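PDB 2JC5: exodeoxyribonuclease from Neisseria meningitidis, which probably cleaves DNA at apurinic or apyrimidinic sites as a magnesium- or manganese-dependent phosphodiesterase, and may also act as a 3'-5' exonuclease on double-stranded DNA. Local coordinates for residues G201-S206 / A236-D241; L2-A7 / D221-T226. All coordinates share one frame; numbering follows the deposited sequence.

Interaction 1 (G201-S206 / A236-D241); sequences GYTWWS and AHVYKD
Trp205 meets Lys240 through the CZ2 and CH2 atoms of its six-membered ring, approached obliquely. Lys240 CE is 4.0 Å from Trp205 CH2, and Lys240 NZ is 3.9 Å from Trp205 CZ2; the two side chains cross at about a right angle. The lysine chain, bent at its third torsion (chi3 75°), runs on toward the indole and ends with NZ beside it, where a bound glycerol is a second partner. On the same flank of the indole, the pyrrole nitrogen NE1 is hydrogen-bonded to Asp215 OD1, and the ring meets Tyr212 edge-to-face. The Trp204 ring has Ser206 N above one face, offset toward its periphery; it meets Trp218 edge-to-face and also touches the His247 ring. On the other segment, the Tyr239 ring carries Asp241 N over the centre of one face and stacks with Tyr23.

Val238 makes the van der Waals part of the contact, largely against backbone carbonyls: CG1 comes to 3.5 Å from Tyr202 O, while CG2 lies 4.0 Å from Gly201 O and 4.2 Å from Thr203 CG2. With CG1 anti to the backbone N (chi1 179°), both methyls face the loop's carbonyl oxygens from one side. The same Tyr202 carbonyl is also served by a water, which donates to Tyr202 O at 2.7 Å and accepts from Lys240 NZ at 3.1 Å. The arrangement illustrates how a strand end can pack on a loop without extending the sheet.

Where the loop runs into the short strand, Thr203 and Trp204 both face Trp218 in a classic beta bulge. Trp204 touches the bound bicine and bonds to Asp246, a metal-binding residue in another structure of this protein, consistent with a place beside the active-site cleft of a DNase I-like nuclease.

Interaction 2 (L2-A7 / D221-T226); sequences LKIISA and DYQMVT
Ile4 and Gln223 form the single direct hydrogen bond between strands 2-7 and 221-225, a side chain to a backbone carbonyl. Gln223 NE2 donates to Ile4 O at 3.0 Å and nearly straight, with an N-H...O angle of 165°. The acceptor lies in the plane of the glutamine amide, yet the donor sits well above the carbonyl plane, 62° out of it. An extended chain beyond CG (chi2 -164°) carries the amide across the gap. Its other end is also occupied: OE1 accepts from the Tyr254 hydroxyl, so the buried amide is held at both ends and its rotation is fixed.

The van der Waals contact uses the same pair: aliphatic carbons of Ile4 lie against the amide oxygen of Gln223. Ile4 CB lies 3.9 Å from Gln223 OE1 and its CG2 4.0 Å from that oxygen, and the isoleucine also packs on Val145 and Cys147.

A water supplies the third kind of link. It accepts from Ser6 OG at 2.7 Å and donates to Asp221 OD1 at 2.7 Å. Asp221 OD2, in turn, is bonded to His247 ND1, consistent with a second-shell aspartate orienting that predicted catalytic histidine.

With strand axes 7.8 Å apart at closest approach and side chains rather than backbones bonding, this is the face-to-face packing of two sheets at the core of the DNase I-like alpha/beta sandwich.

From the N terminus, strand 2-8 enters first, and interaction 2 closes a loop of more than two hundred residues when 221-226 reaches it. Before that closure the chain has already laid down 201-206, whose partner 236-241 arrives only after 221-226. Interaction 1 therefore closes a short loop of 29 residues, and the two loops cross rather than nest. Interaction 2 joins the interior faces of the two sheets; interaction 1 ties the end of an outermost strand of one sheet to the loop leading into strand 204-205 of the other. They meet directly at Thr203 and Asp221, probably hydrogen-bonded, beside the predicted catalytic histidine.

Interaction 1 (G201-S206 / A236-D241)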
ATOM      1  N   GLY A 201      14.867  -0.431  -4.162  1.00  7.12           N
ATOM      2  CA  GLY A 201      13.802  -0.599  -3.186  1.00  6.96           C
ATOM      3  C   GLY A 201      12.673  -1.522  -3.586  1.00  6.42           C
ATOM      4  O   GLY A 201      11.513  -1.241  -3.281  1.00  6.95           O
ATOM      5  N   TYR A 202      12.984  -2.624  -4.265  1.00  5.99           N
ATOM      6  CA  TYR A 202      11.940  -3.577  -4.655  1.00  5.84           C
ATOM      7  C   TYR A 202      11.159  -4.033  -3.424  1.00  6.24           C
ATOM      8  O   TYR A 202      11.720  -4.221  -2.351  1.00  7.16           O
ATOM      9  CB  TYR A 202      12.503  -4.833  -5.340  1.00  6.41           C
ATOM     10  CG  TYR A 202      13.470  -4.634  -6.473  1.00  6.70           C
ATOM     11  CD1 TYR A 202      13.383  -3.557  -7.339  1.00  6.29           C
ATOM     12  CD2 TYR A 202      14.479  -5.567  -6.705  1.00  6.55           C
ATOM     13  CE1 TYR A 202      14.284  -3.400  -8.404  1.00  6.99           C
ATOM     14  CE2 TYR A 202      15.377  -5.416  -7.753  1.00  7.90           C
ATOM     15  CZ  TYR A 202      15.288  -4.331  -8.589  1.00  7.14           C
ATOM     16  OH  TYR A 202      16.206  -4.203  -9.598  1.00  8.60           O
ATOM     17  N   THR A 203       9.863  -4.245  -3.629  1.00  5.01           N
ATOM     18  CA  THR A 203       8.926  -4.651  -2.590  1.00  5.36           C
ATOM     19  C   THR A 203       8.135  -5.907  -2.932  1.00  4.76           C
ATOM     20  O   THR A 203       7.397  -6.383  -2.079  1.00  6.14           O
ATOM     21  CB  THR A 203       7.909  -3.524  -2.277  1.00  4.92           C
ATOM     22  OG1 THR A 203       7.121  -3.231  -3.438  1.00  5.72           O
ATOM     23  CG2 THR A 203       8.622  -2.265  -1.796  1.00  7.08           C
ATOM     24  N   TRP A 204       8.304  -6.450  -4.147  1.00  4.56           N
ATOM     25  CA  TRP A 204       7.583  -7.651  -4.570  1.00  5.53           C
ATOM     26  C   TRP A 204       8.436  -8.536  -5.454  1.00  5.31           C
ATOM     27  O   TRP A 204       9.179  -8.043  -6.304  1.00  5.51           O
ATOM     28  CB  TRP A 204       6.317  -7.258  -5.344  1.00  6.10           C
ATOM     29  CG  TRP A 204       5.544  -8.446  -5.836  1.00  6.15           C
ATOM     30  CD1 TRP A 204       4.728  -9.258  -5.113  1.00  6.40           C
ATOM     31  CD2 TRP A 204       5.524  -8.941  -7.169  1.00  5.52           C
ATOM     32  NE1 TRP A 204       4.207 -10.243  -5.913  1.00  7.01           N
ATOM     33  CE2 TRP A 204       4.671 -10.066  -7.189  1.00  5.52           C
ATOM     34  CE3 TRP A 204       6.143  -8.544  -8.353  1.00  6.55           C
ATOM     35  CZ2 TRP A 204       4.434 -10.809  -8.339  1.00  6.57           C
ATOM     36  CZ3 TRP A 204       5.911  -9.289  -9.494  1.00  6.85           C
ATOM     37  CH2 TRP A 204       5.058 -10.414  -9.475  1.00  6.86           C
ATOM     38  N   TRP A 205       8.308  -9.849  -5.246  1.00  5.51           N
ATOM     39  CA  TRP A 205       8.924 -10.874  -6.085  1.00  6.05           C
ATOM     40  C   TRP A 205       7.873 -11.955  -6.235  1.00  5.81           C
ATOM     41  O   TRP A 205       7.131 -12.207  -5.285  1.00  6.93           O
ATOM     42  CB  TRP A 205      10.164 -11.466  -5.418  1.00  5.91           C
ATOM     43  CG  TRP A 205      11.187 -10.456  -5.002  1.00  5.14           C
ATOM     44  CD1 TRP A 205      12.373 -10.174  -5.641  1.00  5.65           C
ATOM     45  CD2 TRP A 205      11.129  -9.568  -3.867  1.00  5.98           C
ATOM     46  NE1 TRP A 205      13.044  -9.187  -4.960  1.00  5.65           N
ATOM     47  CE2 TRP A 205      12.306  -8.797  -3.877  1.00  5.23           C
ATOM     48  CE3 TRP A 205      10.204  -9.370  -2.835  1.00  6.30           C
ATOM     49  CZ2 TRP A 205      12.567  -7.832  -2.915  1.00  5.64           C
ATOM     50  CZ3 TRP A 205      10.468  -8.420  -1.886  1.00  5.81           C
ATOM     51  CH2 TRP A 205      11.644  -7.669  -1.922  1.00  6.02           C
ATOM     52  N   SER A 206       7.805 -12.619  -7.390  1.00  6.09           N
ATOM     53  CA  SER A 206       6.658 -13.488  -7.638  1.00  7.80           C
ATOM     54  C   SER A 206       6.580 -14.749  -6.783  1.00  7.19           C
ATOM     55  O   SER A 206       5.504 -15.331  -6.655  1.00  9.26           O
ATOM     56  CB  SER A 206       6.544 -13.853  -9.108  1.00  8.93           C
ATOM     57  OG  SER A 206       7.501 -14.797  -9.494  1.00 10.06           O
ATOM     58  N   ALA A 236      13.565   5.370   5.817  1.00  7.48           N
ATOM     59  CA  ALA A 236      12.679   4.291   5.393  1.00  7.23           C
ATOM     60  C   ALA A 236      13.507   3.041   5.169  1.00  7.08           C
ATOM     61  O   ALA A 236      14.738   3.106   4.993  1.00  8.97           O
ATOM     62  CB  ALA A 236      11.917   4.675   4.133  1.00  9.20           C
ATOM     63  N   HIS A 237      12.835   1.897   5.188  1.00  7.23           N
ATOM     64  CA  HIS A 237      13.453   0.643   4.791  1.00  7.02           C
ATOM     65  C   HIS A 237      12.421  -0.334   4.278  1.00  6.79           C
ATOM     66  O   HIS A 237      11.236  -0.215   4.580  1.00  7.55           O
ATOM     67  CB  HIS A 237      14.287   0.021   5.923  1.00  8.77           C
ATOM     68  CG  HIS A 237      13.495  -0.453   7.107  1.00  9.85           C
ATOM     69  ND1 HIS A 237      13.178   0.372   8.168  1.00 11.40           N
ATOM     70  CD2 HIS A 237      13.004  -1.678   7.424  1.00 11.17           C
ATOM     71  CE1 HIS A 237      12.511  -0.325   9.076  1.00 11.04           C
ATOM     72  NE2 HIS A 237      12.380  -1.567   8.643  1.00 10.19           N
ATOM     73  N   VAL A 238      12.896  -1.263   3.455  1.00  7.56           N
ATOM     74  CA  VAL A 238      12.109  -2.421   3.045  1.00  6.87           C
ATOM     75  C   VAL A 238      12.530  -3.570   3.941  1.00  6.49           C
ATOM     76  O   VAL A 238      13.685  -3.989   3.914  1.00  8.57           O
ATOM     77  CB  VAL A 238      12.319  -2.738   1.558  1.00  6.40           C
ATOM     78  CG1 VAL A 238      11.518  -3.969   1.143  1.00  7.01           C
ATOM     79  CG2 VAL A 238      11.929  -1.522   0.696  1.00  7.19           C
ATOM     80  N   TYR A 239      11.596  -4.076   4.733  1.00  7.18           N
ATOM     81  CA  TYR A 239      11.937  -5.059   5.746  1.00  7.75           C
ATOM     82  C   TYR A 239      12.027  -6.458   5.144  1.00  7.92           C
ATOM     83  O   TYR A 239      11.045  -6.972   4.584  1.00  6.60           O
ATOM     84  CB  TYR A 239      10.914  -5.062   6.886  1.00  8.88           C
ATOM     85  CG  TYR A 239      11.246  -6.067   7.968  1.00 10.05           C
ATOM     86  CD1 TYR A 239      12.276  -5.834   8.874  1.00 10.57           C
ATOM     87  CD2 TYR A 239      10.548  -7.250   8.069  1.00  8.95           C
ATOM     88  CE1 TYR A 239      12.577  -6.742   9.854  1.00 10.41           C
ATOM     89  CE2 TYR A 239      10.840  -8.174   9.065  1.00 10.96           C
ATOM     90  CZ  TYR A 239      11.853  -7.913   9.952  1.00 10.34           C
ATOM     91  OH  TYR A 239      12.181  -8.805  10.943  1.00 12.83           O
ATOM     92  N   LYS A 240      13.219  -7.057   5.244  1.00  9.52           N
ATOM     93  CA  LYS A 240      13.505  -8.338   4.640  1.00 11.20           C
ATOM     94  C   LYS A 240      14.149  -9.350   5.586  1.00 10.43           C
ATOM     95  O   LYS A 240      14.548 -10.417   5.142  1.00 12.77           O
ATOM     96  CB  LYS A 240      14.352  -8.137   3.368  1.00 12.55           C
ATOM     97  CG  LYS A 240      13.547  -7.458   2.257  1.00 14.19           C
ATOM     98  CD  LYS A 240      14.381  -6.829   1.179  1.00 15.79           C
ATOM     99  CE  LYS A 240      14.966  -7.850   0.278  1.00 18.14           C
ATOM    100  NZ  LYS A 240      15.777  -7.145  -0.771  1.00 19.80           N
ATOM    101  N   ASP A 241      14.188  -9.061   6.881  1.00 10.11           N
ATOM    102  CA  ASP A 241      14.842  -9.987   7.820  1.00 12.91           C
ATOM    103  C   ASP A 241      14.000 -11.240   8.022  1.00 12.94           C
ATOM    104  O   ASP A 241      14.528 -12.285   8.366  1.00 14.68           O
ATOM    105  CB  ASP A 241      15.107  -9.331   9.181  1.00 15.57           C
ATOM    106  CG  ASP A 241      16.108  -8.193   9.114  1.00 19.09           C
ATOM    107  OD1 ASP A 241      16.814  -8.057   8.098  1.00 22.18           O
ATOM    108  OD2 ASP A 241      16.197  -7.421  10.095  1.00 22.31           O
TER
HETATM  109  O   HOH W   1      14.354  -4.533  -1.700  1.00 12.44           O

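Interaction 2 (L2-A7 / D221-T226)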
ATOM      1  N   LEU A   2       6.850   8.915  14.201  1.00 14.51           N
ATOM      2  CA  LEU A   2       5.669   8.183  13.724  1.00 12.54           C
ATOM      3  C   LEU A   2       6.129   7.179  12.676  1.00 10.64           C
ATOM      4  O   LEU A   2       6.657   7.575  11.636  1.00 10.36           O
ATOM      5  CB  LEU A   2       4.676   9.129  13.067  1.00 12.64           C
ATOM      6  CG  LEU A   2       3.451   8.523  12.368  1.00 13.77           C
ATOM      7  CD1 LEU A   2       2.533   8.002  13.435  1.00 16.92           C
ATOM      8  CD2 LEU A   2       2.762   9.546  11.457  1.00 14.30           C
ATOM      9  N   LYS A   3       5.926   5.892  12.943  1.00  7.93           N
ATOM     10  CA  LYS A   3       6.364   4.842  12.039  1.00  8.09           C
ATOM     11  C   LYS A   3       5.127   4.238  11.390  1.00  5.99           C
ATOM     12  O   LYS A   3       4.231   3.741  12.073  1.00  7.48           O
ATOM     13  CB  LYS A   3       7.160   3.794  12.825  1.00  9.88           C
ATOM     14  CG  LYS A   3       7.698   2.656  12.008  1.00 12.75           C
ATOM     15  CD  LYS A   3       8.449   1.625  12.841  1.00 14.33           C
ATOM     16  CE  LYS A   3       9.723   2.190  13.391  1.00 18.81           C
ATOM     17  NZ  LYS A   3      10.831   1.226  13.210  1.00 22.80           N
ATOM     18  N   ILE A   4       5.075   4.329  10.060  1.00  6.94           N
ATOM     19  CA  ILE A   4       3.969   3.798   9.280  1.00  5.88           C
ATOM     20  C   ILE A   4       4.488   2.676   8.393  1.00  5.84           C
ATOM     21  O   ILE A   4       5.489   2.860   7.716  1.00  6.57           O
ATOM     22  CB  ILE A   4       3.294   4.855   8.395  1.00  6.54           C
ATOM     23  CG1 ILE A   4       2.757   6.014   9.240  1.00  7.71           C
ATOM     24  CG2 ILE A   4       2.165   4.204   7.616  1.00  6.38           C
ATOM     25  CD1 ILE A   4       2.129   7.162   8.469  1.00  8.99           C
ATOM     26  N   ILE A   5       3.835   1.512   8.443  1.00  5.52           N
ATOM     27  CA  ILE A   5       4.242   0.343   7.668  1.00  5.63           C
ATOM     28  C   ILE A   5       3.148   0.016   6.688  1.00  5.72           C
ATOM     29  O   ILE A   5       1.979  -0.005   7.078  1.00  7.23           O
ATOM     30  CB  ILE A   5       4.529  -0.870   8.568  1.00  6.73           C
ATOM     31  CG1 ILE A   5       5.670  -0.502   9.536  1.00  7.97           C
ATOM     32  CG2 ILE A   5       4.849  -2.111   7.728  1.00  7.61           C
ATOM     33  CD1 ILE A   5       6.220  -1.667  10.353  1.00  8.97           C
ATOM     34  N   SER A   6       3.527  -0.219   5.428  1.00  6.41           N
ATOM     35  CA  SER A   6       2.596  -0.683   4.407  1.00  6.82           C
ATOM     36  C   SER A   6       3.007  -2.098   4.019  1.00  6.26           C
ATOM     37  O   SER A   6       4.155  -2.322   3.673  1.00  5.61           O
ATOM     38  CB  SER A   6       2.634   0.229   3.189  1.00  7.62           C
ATOM     39  OG  SER A   6       1.613  -0.107   2.259  1.00  8.65           O
ATOM     40  N   ALA A   7       2.072  -3.036   4.074  1.00  5.83           N
ATOM     41  CA  ALA A   7       2.386  -4.420   3.749  1.00  5.50           C
ATOM     42  C   ALA A   7       1.234  -5.095   3.039  1.00  6.12           C
ATOM     43  O   ALA A   7       0.133  -5.220   3.584  1.00  5.80           O
ATOM     44  CB  ALA A   7       2.769  -5.200   5.011  1.00  7.03           C
ATOM     45  N   ASP A 221       4.899  -1.192  -4.210  1.00  5.13           N
ATOM     46  CA  ASP A 221       4.308  -0.696  -2.972  1.00  4.58           C
ATOM     47  C   ASP A 221       4.901   0.668  -2.696  1.00  4.51           C
ATOM     48  O   ASP A 221       6.101   0.879  -2.906  1.00  6.37           O
ATOM     49  CB  ASP A 221       4.601  -1.660  -1.835  1.00  7.49           C
ATOM     50  CG  ASP A 221       3.999  -3.036  -2.082  1.00  7.29           C
ATOM     51  OD1 ASP A 221       2.803  -3.238  -1.741  1.00  9.72           O
ATOM     52  OD2 ASP A 221       4.701  -3.928  -2.617  1.00  7.55           O
ATOM     53  N   TYR A 222       4.058   1.588  -2.257  1.00  5.53           N
ATOM     54  CA  TYR A 222       4.446   2.987  -2.069  1.00  5.91           C
ATOM     55  C   TYR A 222       3.864   3.559  -0.797  1.00  5.35           C
ATOM     56  O   TYR A 222       2.824   3.110  -0.316  1.00  7.35           O
ATOM     57  CB  TYR A 222       3.895   3.886  -3.181  1.00  7.59           C
ATOM     58  CG  TYR A 222       4.328   3.622  -4.583  1.00  7.49           C
ATOM     59  CD1 TYR A 222       3.784   2.572  -5.316  1.00  7.46           C
ATOM     60  CD2 TYR A 222       5.249   4.443  -5.214  1.00  7.71           C
ATOM     61  CE1 TYR A 222       4.176   2.338  -6.604  1.00  7.85           C
ATOM     62  CE2 TYR A 222       5.627   4.216  -6.514  1.00  7.61           C
ATOM     63  CZ  TYR A 222       5.077   3.166  -7.212  1.00  6.75           C
ATOM     64  OH  TYR A 222       5.448   2.967  -8.528  1.00  8.80           O
ATOM     65  N   GLN A 223       4.501   4.616  -0.315  1.00  5.27           N
ATOM     66  CA  GLN A 223       3.847   5.618   0.534  1.00  6.03           C
ATOM     67  C   GLN A 223       3.878   6.927  -0.237  1.00  5.65           C
ATOM     68  O   GLN A 223       4.944   7.484  -0.458  1.00  7.32           O
ATOM     69  CB  GLN A 223       4.549   5.716   1.895  1.00  5.88           C
ATOM     70  CG  GLN A 223       4.410   4.428   2.707  1.00  6.91           C
ATOM     71  CD  GLN A 223       4.723   4.545   4.209  1.00  4.99           C
ATOM     72  OE1 GLN A 223       4.695   5.621   4.813  1.00  6.96           O
ATOM     73  NE2 GLN A 223       4.997   3.408   4.815  1.00  6.38           N
ATOM     74  N   MET A 224       2.714   7.353  -0.723  1.00  5.94           N
ATOM     75  CA  MET A 224       2.582   8.641  -1.406  1.00  6.11           C
ATOM     76  C   MET A 224       2.151   9.679  -0.381  1.00  6.82           C
ATOM     77  O   MET A 224       1.173   9.461   0.323  1.00  5.85           O
ATOM     78  CB  MET A 224       1.545   8.587  -2.528  1.00  7.51           C
ATOM     79  CG  MET A 224       1.933   7.691  -3.694  1.00  8.82           C
ATOM     80  SD  MET A 224       3.290   8.416  -4.654  1.00 10.39           S
ATOM     81  CE  MET A 224       3.170   7.420  -6.141  1.00  9.40           C
ATOM     82  N   VAL A 225       2.873  10.795  -0.295  1.00  5.96           N
ATOM     83  CA  VAL A 225       2.739  11.710   0.838  1.00  5.09           C
ATOM     84  C   VAL A 225       2.539  13.156   0.371  1.00  6.89           C
ATOM     85  O   VAL A 225       3.103  13.586  -0.641  1.00  6.47           O
ATOM     86  CB  VAL A 225       3.995  11.586   1.754  1.00  6.01           C
ATOM     87  CG1 VAL A 225       3.840  12.379   3.044  1.00  7.11           C
ATOM     88  CG2 VAL A 225       4.269  10.112   2.092  1.00  8.00           C
ATOM     89  N   THR A 226       1.751  13.908   1.134  1.00  6.42           N
ATOM     90  CA  THR A 226       1.555  15.351   0.923  1.00  6.45           C
ATOM     91  C   THR A 226       2.840  16.117   1.262  1.00  8.40           C
ATOM     92  O   THR A 226       3.710  15.578   1.935  1.00  8.22           O
ATOM     93  CB  THR A 226       0.376  15.829   1.766  1.00  6.91           C
ATOM     94  OG1 THR A 226       0.500  15.319   3.094  1.00  8.09           O
ATOM     95  CG2 THR A 226      -0.918  15.343   1.140  1.00  7.63           C
TER
HETATM   96  O   HOH W   2       2.095  -2.276   0.662  1.00  8.44           O